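Local coordinates for dual function macrocyclase-peptidase POPB (Galerina marginata, PDB 5N4B), which cleaves after proline to remove the leader of the amanitin precursor and, in a separate step, macrocyclises the released peptide, at residues A524-G532 against K547-A557; I574-M585 against F596-A606. The protein carries 1 engineered substitution. All blocks are in the same frame, centred on the assembly; numbering follows the deposited sequence.

Contact 1 (A524-G532 against K547-A557); sequences AVPSIRGGG and KVNTFDDFIAA
Arg529 and Asp553 form the polar half of this contact and Ile528 the apolar half; these three bury the most surface between 524-532 and 547-557. The guanidinium takes the carboxylate side-on, with Arg529 NE donating to Asp553 OD2 at 3.0 Å and Arg529 NH2 to Asp553 OD1 at 2.8 Å. Both bonds use syn lone pairs, the first almost straight (176° at the hydrogen), and the two flat groups lie 15° from coplanar: a two-pronged salt bridge. A bend at chi3 of Arg529 (-70°) helps swing the guanidinium alongside the acid. The backbone adds a third bond, Arg529 N to Asp553 OD2 at 3.0 Å, on the anti lone pair. OD2 is thus gripped by two donors of one residue, which fixes the rotation of the carboxylate. Ser468 OG also bonds OD1, and Asp470 forms a salt bridge with Arg529 NH1.

Asn549 closes one face of the guanidinium, its CB 3.7 Å above the plane and over the centre; its amide lies nearly parallel to that plane while ND2 bonds Gly541 O. Thr550 OG1 donates to Arg529 O at 2.8 Å, from above the carbonyl plane.

Ile528 lays two branches against the helix. CG2 meets Asp553 CB at 3.6 Å, whereas CD1 reaches Thr550 CG2 at 3.7 Å and comes up obliquely to the Phe554 ring. Further along, Pro526 CB rests on Ala557 CB at 3.8 Å.

The turn from Ile528 to Gly531 is type II, with Gly530 at positive phi. The polar bonds and the apolar contacts hold helix 548-563 against the loop leaving strand 522-526, a strand of the central sheet, in the alpha/beta-hydrolase domain of this prolyl oligopeptidase.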
loop_
_atom_site.group_PDB
_atom_site.type_symbol
_atom_site.label_atom_id
_atom_site.label_comp_id
_atom_site.label_asym_id
_atom_site.label_seq_id
_atom_site.Cartn_x
_atom_site.Cartn_y
_atom_site.Cartn_z
ATOM N N ALA A 524 -1.071 10.708 15.802
ATOM C CA ALA A 524 0.342 11.007 15.662
ATOM C C ALA A 524 0.953 10.070 14.640
ATOM O O ALA A 524 0.783 8.853 14.731
ATOM C CB ALA A 524 1.055 10.849 17.000
ATOM N N VAL A 525 1.735 10.627 13.715
ATOM C CA VAL A 525 2.343 9.853 12.621
ATOM C C VAL A 525 3.813 10.210 12.516
ATOM O O VAL A 525 4.176 11.162 11.804
ATOM C CB VAL A 525 1.641 10.110 11.287
ATOM C CG1 VAL A 525 2.184 9.195 10.207
ATOM C CG2 VAL A 525 0.122 9.908 11.413
ATOM N N PRO A 526 4.682 9.545 13.267
ATOM C CA PRO A 526 6.117 9.853 13.218
ATOM C C PRO A 526 6.747 9.279 11.964
ATOM O O PRO A 526 6.512 8.129 11.576
ATOM C CB PRO A 526 6.670 9.188 14.476
ATOM C CG PRO A 526 5.732 8.044 14.732
ATOM C CD PRO A 526 4.378 8.538 14.298
ATOM N N SER A 527 7.626 10.070 11.345
ATOM C CA SER A 527 8.299 9.683 10.115
ATOM C C SER A 527 9.574 8.899 10.443
ATOM O O SER A 527 10.682 9.305 10.116
ATOM C CB SER A 527 8.643 10.920 9.292
ATOM O OG SER A 527 7.504 11.769 9.104
ATOM N N ILE A 528 9.387 7.711 11.000
ATOM C CA ILE A 528 10.511 6.930 11.526
ATOM C C ILE A 528 11.392 6.376 10.402
ATOM O O ILE A 528 10.949 6.127 9.268
ATOM C CB ILE A 528 9.988 5.826 12.442
ATOM C CG1 ILE A 528 9.181 4.798 11.659
ATOM C CG2 ILE A 528 9.219 6.444 13.585
ATOM C CD1 ILE A 528 8.487 3.767 12.564
ATOM N N ARG A 529 12.654 6.158 10.747
ATOM C CA ARG A 529 13.609 5.567 9.824
ATOM C C ARG A 529 13.178 4.170 9.422
ATOM O O ARG A 529 12.442 3.495 10.152
ATOM C CB ARG A 529 15.002 5.572 10.436
ATOM C CG ARG A 529 15.651 6.945 10.423
ATOM C CD ARG A 529 16.956 6.972 11.136
ATOM N NE ARG A 529 16.753 6.822 12.558
ATOM C CZ ARG A 529 17.708 6.795 13.466
ATOM N NH1 ARG A 529 18.992 6.836 13.110
ATOM N NH2 ARG A 529 17.380 6.691 14.728
ATOM N N GLY A 530 13.609 3.757 8.237
ATOM C CA GLY A 530 13.068 2.641 7.523
ATOM C C GLY A 530 12.030 3.040 6.479
ATOM O O GLY A 530 11.883 2.374 5.457
ATOM N N GLY A 531 11.311 4.136 6.718
ATOM C CA GLY A 531 10.515 4.726 5.667
ATOM C C GLY A 531 11.351 5.424 4.618
ATOM O O GLY A 531 12.575 5.507 4.718
ATOM N N GLY A 532 10.645 5.943 3.624
ATOM C CA GLY A 532 11.239 6.620 2.490
ATOM C C GLY A 532 11.131 8.111 2.517
ATOM O O GLY A 532 11.471 8.743 1.510
ATOM N N LYS A 547 17.852 -1.977 11.703
ATOM C CA LYS A 547 16.397 -2.041 11.871
ATOM C C LYS A 547 15.974 -1.653 13.278
ATOM O O LYS A 547 14.868 -1.134 13.467
ATOM C CB LYS A 547 15.893 -3.461 11.542
ATOM C CG LYS A 547 14.375 -3.545 11.394
ATOM C CD LYS A 547 13.934 -2.912 10.056
ATOM C CE LYS A 547 12.681 -2.129 10.146
ATOM N NZ LYS A 547 12.494 -1.352 8.859
ATOM N N VAL A 548 16.820 -1.890 14.280
ATOM C CA VAL A 548 16.497 -1.476 15.646
ATOM C C VAL A 548 16.177 0.016 15.707
ATOM O O VAL A 548 15.380 0.439 16.547
ATOM C CB VAL A 548 17.612 -1.869 16.632
ATOM C CG1 VAL A 548 18.876 -1.114 16.326
ATOM C CG2 VAL A 548 17.191 -1.551 18.075
ATOM N N ASN A 549 16.740 0.832 14.796
ATOM C CA ASN A 549 16.491 2.264 14.863
ATOM C C ASN A 549 15.032 2.603 14.604
ATOM O O ASN A 549 14.522 3.572 15.168
ATOM C CB ASN A 549 17.333 3.006 13.846
ATOM C CG ASN A 549 18.790 2.984 14.147
ATOM O OD1 ASN A 549 19.241 2.736 15.260
ATOM N ND2 ASN A 549 19.556 3.269 13.119
ATOM N N THR A 550 14.364 1.811 13.765
ATOM C CA THR A 550 12.929 2.015 13.528
ATOM C C THR A 550 12.148 1.942 14.827
ATOM O O THR A 550 11.261 2.770 15.094
ATOM C CB THR A 550 12.446 0.960 12.563
ATOM O OG1 THR A 550 13.179 1.056 11.312
ATOM C CG2 THR A 550 11.000 1.112 12.312
ATOM N N PHE A 551 12.455 0.923 15.632
ATOM C CA PHE A 551 11.786 0.716 16.910
ATOM C C PHE A 551 12.142 1.822 17.904
ATOM O O PHE A 551 11.266 2.369 18.573
ATOM C CB PHE A 551 12.139 -0.667 17.469
ATOM C CG PHE A 551 11.561 -1.785 16.663
ATOM C CD1 PHE A 551 12.228 -2.299 15.583
ATOM C CD2 PHE A 551 10.316 -2.284 16.941
ATOM C CE1 PHE A 551 11.678 -3.297 14.796
ATOM C CE2 PHE A 551 9.766 -3.253 16.167
ATOM C CZ PHE A 551 10.432 -3.794 15.140
ATOM N N ASP A 552 13.434 2.186 17.984
ATOM C CA ASP A 552 13.837 3.284 18.842
ATOM C C ASP A 552 13.123 4.582 18.443
ATOM O O ASP A 552 12.694 5.350 19.302
ATOM C CB ASP A 552 15.362 3.439 18.783
ATOM C CG ASP A 552 16.120 2.304 19.515
ATOM O OD1 ASP A 552 15.524 1.669 20.416
ATOM O OD2 ASP A 552 17.315 2.106 19.207
ATOM N N ASP A 553 12.994 4.845 17.153
ATOM C CA ASP A 553 12.324 6.065 16.701
ATOM C C ASP A 553 10.856 6.050 17.127
ATOM O O ASP A 553 10.313 7.056 17.561
ATOM C CB ASP A 553 12.419 6.204 15.177
ATOM C CG ASP A 553 13.813 6.520 14.664
ATOM O OD1 ASP A 553 14.699 6.802 15.471
ATOM O OD2 ASP A 553 13.946 6.467 13.423
ATOM N N PHE A 554 10.194 4.901 16.996
ATOM C CA PHE A 554 8.768 4.817 17.301
ATOM C C PHE A 554 8.517 4.926 18.803
ATOM O O PHE A 554 7.595 5.633 19.246
ATOM C CB PHE A 554 8.200 3.512 16.742
ATOM C CG PHE A 554 6.703 3.499 16.544
ATOM C CD1 PHE A 554 6.083 4.351 15.665
ATOM C CD2 PHE A 554 5.947 2.518 17.147
ATOM C CE1 PHE A 554 4.713 4.296 15.445
ATOM C CE2 PHE A 554 4.581 2.454 16.953
ATOM C CZ PHE A 554 3.967 3.340 16.122
ATOM N N ILE A 555 9.351 4.269 19.598
ATOM C CA ILE A 555 9.236 4.380 21.042
ATOM C C ILE A 555 9.535 5.805 21.530
ATOM O O ILE A 555 8.812 6.370 22.365
ATOM C CB ILE A 555 10.133 3.325 21.705
ATOM C CG1 ILE A 555 9.583 1.931 21.430
ATOM C CG2 ILE A 555 10.243 3.625 23.200
ATOM C CD1 ILE A 555 10.602 0.826 21.699
ATOM N N ALA A 556 10.574 6.433 20.970
ATOM C CA ALA A 556 10.870 7.817 21.334
ATOM C C ALA A 556 9.718 8.769 21.002
ATOM O O ALA A 556 9.473 9.762 21.721
ATOM C CB ALA A 556 12.180 8.268 20.700
ATOM N N ALA A 557 8.995 8.517 19.910
ATOM C CA ALA A 557 7.863 9.367 19.578
ATOM C C ALA A 557 6.808 9.307 20.680
ATOM O O ALA A 557 6.262 10.333 21.090
ATOM C CB ALA A 557 7.281 8.930 18.237
#

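Contact 2 (I574-M585 against F596-A606); sequences INGAANGGLLVM and FGAAVPEGGVA. Engineered in segment 574-585: Ala578 (natural residue Ser).
Asn575 reaches across from its strand to Val600 and Glu602 of the neighbouring one. Its CB lies 4.0 Å from Val600 O, and CG, set anti to the backbone N (chi1 178°), has Glu602 OE2 and Val600 O as its nearest neighbours. At the tip ND2 spends both hydrogens across the contact: Asn575 ND2 donates to Val600 O at 2.8 Å and to Glu602 OE2 at 2.9 Å, the latter bond nearly straight (175°). Both acceptors lie close to the amide plane, so the pair holds the amide's rotation. The other branch, OD1, accepts from Lys715 NZ, which also forms a salt bridge with Glu602 OE2; Glu602 OE1 bonds a polar side chain of the bound peptide.

The strands that carry these groups, 574-577 and 598-602, run parallel, their axes 4.8 Å apart and 1° from alignment, with bonds such as Val600 N to Ile574 O. Helix 579-590 connects them in a beta-alpha-beta crossover. The tight turn between strand and helix is the nucleophile elbow of alpha/beta-hydrolases, within a Gly-X-Ser-X-Gly pattern. Its nucleophile position holds Ala578, engineered from the catalytic serine, at positive phi and at the N-cap of the helix; Ala578 N donates to Glu602 O at 2.9 Å. Glycines let the chains close in, Gly581 CA standing 3.8 Å from Gly604 CA.

The helix face is apolar. Met585 crosses Pro601 at about a right angle, its CG against Pro601 CB, and a bend at chi3 takes CE to Gly604 CA, 3.6 Å away. Val584 CG1 fills in between Pro601 and Ala599. At the far end Ile574 CD1 sits squarely over the Phe596 ring, 3.8 Å from its centroid, a CH-pi contact.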
loop_
_atom_site.group_PDB
_atom_site.type_symbol
_atom_site.label_atom_id
_atom_site.label_comp_id
_atom_site.label_asym_id
_atom_site.label_seq_id
_atom_site.Cartn_x
_atom_site.Cartn_y
_atom_site.Cartn_z
ATOM N N ILE A 574 -0.902 2.357 20.056
ATOM C CA ILE A 574 -0.179 2.198 18.798
ATOM C C ILE A 574 -0.890 1.231 17.873
ATOM O O ILE A 574 -1.535 0.265 18.312
ATOM C CB ILE A 574 1.302 1.803 18.980
ATOM C CG1 ILE A 574 1.454 0.575 19.850
ATOM C CG2 ILE A 574 2.115 2.988 19.542
ATOM C CD1 ILE A 574 2.914 0.051 19.968
ATOM N N ASN A 575 -0.739 1.486 16.568
ATOM C CA ASN A 575 -1.406 0.722 15.528
ATOM C C ASN A 575 -0.538 0.728 14.279
ATOM O O ASN A 575 0.151 1.718 13.996
ATOM C CB ASN A 575 -2.779 1.372 15.263
ATOM C CG ASN A 575 -3.596 0.727 14.154
ATOM O OD1 ASN A 575 -4.122 1.452 13.298
ATOM N ND2 ASN A 575 -3.748 -0.577 14.160
ATOM N N GLY A 576 -0.563 -0.396 13.552
ATOM C CA GLY A 576 0.148 -0.524 12.283
ATOM C C GLY A 576 -0.174 -1.877 11.695
ATOM O O GLY A 576 -0.689 -2.760 12.387
ATOM N N ALA A 577 0.065 -1.988 10.394
ATOM C CA ALA A 577 -0.258 -3.190 9.649
ATOM C C ALA A 577 0.943 -3.679 8.853
ATOM O O ALA A 577 1.724 -2.893 8.319
ATOM C CB ALA A 577 -1.432 -2.943 8.678
ATOM N N ALA A 578 1.066 -5.004 8.747
ATOM C CA ALA A 578 2.128 -5.669 7.974
ATOM C C ALA A 578 3.460 -5.335 8.618
ATOM O O ALA A 578 3.660 -5.728 9.783
ATOM C CB ALA A 578 1.983 -5.401 6.467
ATOM N N ASN A 579 4.406 -4.683 7.935
ATOM C CA ASN A 579 5.585 -4.207 8.661
ATOM C C ASN A 579 5.210 -3.373 9.876
ATOM O O ASN A 579 5.932 -3.395 10.876
ATOM C CB ASN A 579 6.544 -3.406 7.761
ATOM C CG ASN A 579 7.906 -3.222 8.397
ATOM O OD1 ASN A 579 8.722 -4.141 8.413
ATOM N ND2 ASN A 579 8.173 -2.042 8.958
ATOM N N GLY A 580 4.107 -2.610 9.782
ATOM C CA GLY A 580 3.622 -1.819 10.905
ATOM C C GLY A 580 3.148 -2.691 12.047
ATOM O O GLY A 580 3.165 -2.262 13.204
ATOM N N GLY A 581 2.687 -3.917 11.750
ATOM C CA GLY A 581 2.308 -4.832 12.839
ATOM C C GLY A 581 3.516 -5.381 13.552
ATOM O O GLY A 581 3.530 -5.533 14.783
ATOM N N LEU A 582 4.566 -5.682 12.801
ATOM C CA LEU A 582 5.870 -5.993 13.381
ATOM C C LEU A 582 6.350 -4.851 14.264
ATOM O O LEU A 582 6.842 -5.053 15.381
ATOM C CB LEU A 582 6.898 -6.230 12.258
ATOM C CG LEU A 582 8.352 -6.281 12.696
ATOM C CD1 LEU A 582 8.680 -7.434 13.656
ATOM C CD2 LEU A 582 9.282 -6.394 11.458
ATOM N N LEU A 583 6.216 -3.633 13.758
ATOM C CA LEU A 583 6.582 -2.453 14.524
ATOM C C LEU A 583 5.860 -2.431 15.862
ATOM O O LEU A 583 6.479 -2.196 16.910
ATOM C CB LEU A 583 6.290 -1.209 13.694
ATOM C CG LEU A 583 6.540 0.118 14.388
ATOM C CD1 LEU A 583 8.026 0.340 14.624
ATOM C CD2 LEU A 583 5.960 1.247 13.560
ATOM N N VAL A 584 4.550 -2.644 15.846
ATOM C CA VAL A 584 3.764 -2.646 17.084
ATOM C C VAL A 584 4.192 -3.761 18.033
ATOM O O VAL A 584 4.391 -3.530 19.229
ATOM C CB VAL A 584 2.270 -2.681 16.768
ATOM C CG1 VAL A 584 1.438 -2.943 17.994
ATOM C CG2 VAL A 584 1.869 -1.383 16.156
ATOM N N MET A 585 4.325 -4.976 17.518
ATOM C CA MET A 585 4.637 -6.140 18.365
ATOM C C MET A 585 6.024 -6.014 18.959
ATOM O O MET A 585 6.207 -6.235 20.157
ATOM C CB MET A 585 4.485 -7.435 17.556
ATOM C CG MET A 585 3.002 -7.729 17.283
ATOM S SD MET A 585 2.618 -9.322 16.530
ATOM C CE MET A 585 2.711 -8.904 14.791
ATOM N N PHE A 596 3.052 2.346 26.517
ATOM C CA PHE A 596 1.850 2.316 25.705
ATOM C C PHE A 596 0.675 1.884 26.549
ATOM O O PHE A 596 0.825 1.069 27.453
ATOM C CB PHE A 596 2.034 1.306 24.585
ATOM C CG PHE A 596 3.236 1.563 23.735
ATOM C CD1 PHE A 596 3.280 2.687 22.940
ATOM C CD2 PHE A 596 4.314 0.718 23.720
ATOM C CE1 PHE A 596 4.383 2.970 22.156
ATOM C CE2 PHE A 596 5.438 0.979 22.917
ATOM C CZ PHE A 596 5.452 2.108 22.135
ATOM N N GLY A 597 -0.494 2.423 26.220
ATOM C CA GLY A 597 -1.739 2.060 26.879
ATOM C C GLY A 597 -2.554 1.040 26.120
ATOM O O GLY A 597 -3.455 0.436 26.700
ATOM N N ALA A 598 -2.268 0.838 24.832
ATOM C CA ALA A 598 -2.978 -0.146 24.035
ATOM C C ALA A 598 -2.177 -0.392 22.774
ATOM O O ALA A 598 -1.426 0.473 22.320
ATOM C CB ALA A 598 -4.381 0.285 23.635
ATOM N N ALA A 599 -2.389 -1.565 22.185
ATOM C CA ALA A 599 -1.652 -1.944 20.994
ATOM C C ALA A 599 -2.525 -2.766 20.066
ATOM O O ALA A 599 -3.167 -3.726 20.501
ATOM C CB ALA A 599 -0.397 -2.741 21.374
ATOM N N VAL A 600 -2.539 -2.405 18.781
ATOM C CA VAL A 600 -3.346 -3.098 17.755
ATOM C C VAL A 600 -2.447 -3.385 16.554
ATOM O O VAL A 600 -2.344 -2.557 15.630
ATOM C CB VAL A 600 -4.633 -2.349 17.377
ATOM C CG1 VAL A 600 -5.365 -3.155 16.294
ATOM C CG2 VAL A 600 -5.477 -2.186 18.591
ATOM N N PRO A 601 -1.731 -4.526 16.541
ATOM C CA PRO A 601 -0.972 -4.940 15.351
ATOM C C PRO A 601 -1.864 -5.695 14.395
ATOM O O PRO A 601 -2.549 -6.638 14.814
ATOM C CB PRO A 601 0.126 -5.828 15.938
ATOM C CG PRO A 601 -0.530 -6.419 17.167
ATOM C CD PRO A 601 -1.544 -5.450 17.676
ATOM N N GLU A 602 -1.853 -5.318 13.122
ATOM C CA GLU A 602 -2.733 -5.903 12.093
ATOM C C GLU A 602 -1.890 -6.666 11.071
ATOM O O GLU A 602 -1.017 -6.096 10.429
ATOM C CB GLU A 602 -3.552 -4.822 11.395
ATOM C CG GLU A 602 -4.387 -3.998 12.339
ATOM C CD GLU A 602 -5.177 -2.896 11.625
ATOM O OE1 GLU A 602 -5.575 -3.100 10.439
ATOM O OE2 GLU A 602 -5.475 -1.864 12.226
ATOM N N GLY A 603 -2.154 -7.950 10.899
ATOM C CA GLY A 603 -1.428 -8.725 9.899
ATOM C C GLY A 603 0.074 -8.583 9.941
ATOM O O GLY A 603 0.722 -8.476 8.884
ATOM N N GLY A 604 0.647 -8.588 11.139
ATOM C CA GLY A 604 2.042 -8.254 11.317
ATOM C C GLY A 604 3.002 -9.417 11.205
ATOM O O GLY A 604 2.684 -10.583 11.495
ATOM N N VAL A 605 4.222 -9.105 10.778
ATOM C CA VAL A 605 5.334 -10.056 10.879
ATOM C C VAL A 605 5.742 -10.104 12.351
ATOM O O VAL A 605 5.691 -9.089 13.051
ATOM C CB VAL A 605 6.503 -9.598 9.996
ATOM C CG1 VAL A 605 7.714 -10.427 10.201
ATOM C CG2 VAL A 605 6.076 -9.570 8.533
ATOM N N ALA A 606 6.127 -11.279 12.848
ATOM C CA ALA A 606 6.556 -11.403 14.246
ATOM C C ALA A 606 7.599 -12.479 14.480
ATOM O O ALA A 606 8.359 -12.386 15.470
ATOM C CB ALA A 606 5.364 -11.656 15.168
#

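Overall arrangement
Contacts 1 and 2 are both buried and serve the same eight-stranded sheet, their centres about 13 Å apart. They follow in series along the chain: helix 548-563 of contact 1 leads into strand 572-577 of contact 2. Phe554 bridges them, its CE2 lying 3.6 Å from Ile574 CG2 and its CD2 packing on Leu583. Their chemistry differs with place. Contact 1 holds a strand end and the loop after it to a helix, by a salt bridge and apolar contacts, near the propeller, whose Lys361 and Val381 meet Gly532 and Ser527. Contact 2 pairs adjacent strands through backbone bonds and one asparagine amide, packs a helix on them with apolar groups, and itself holds the catalytic position.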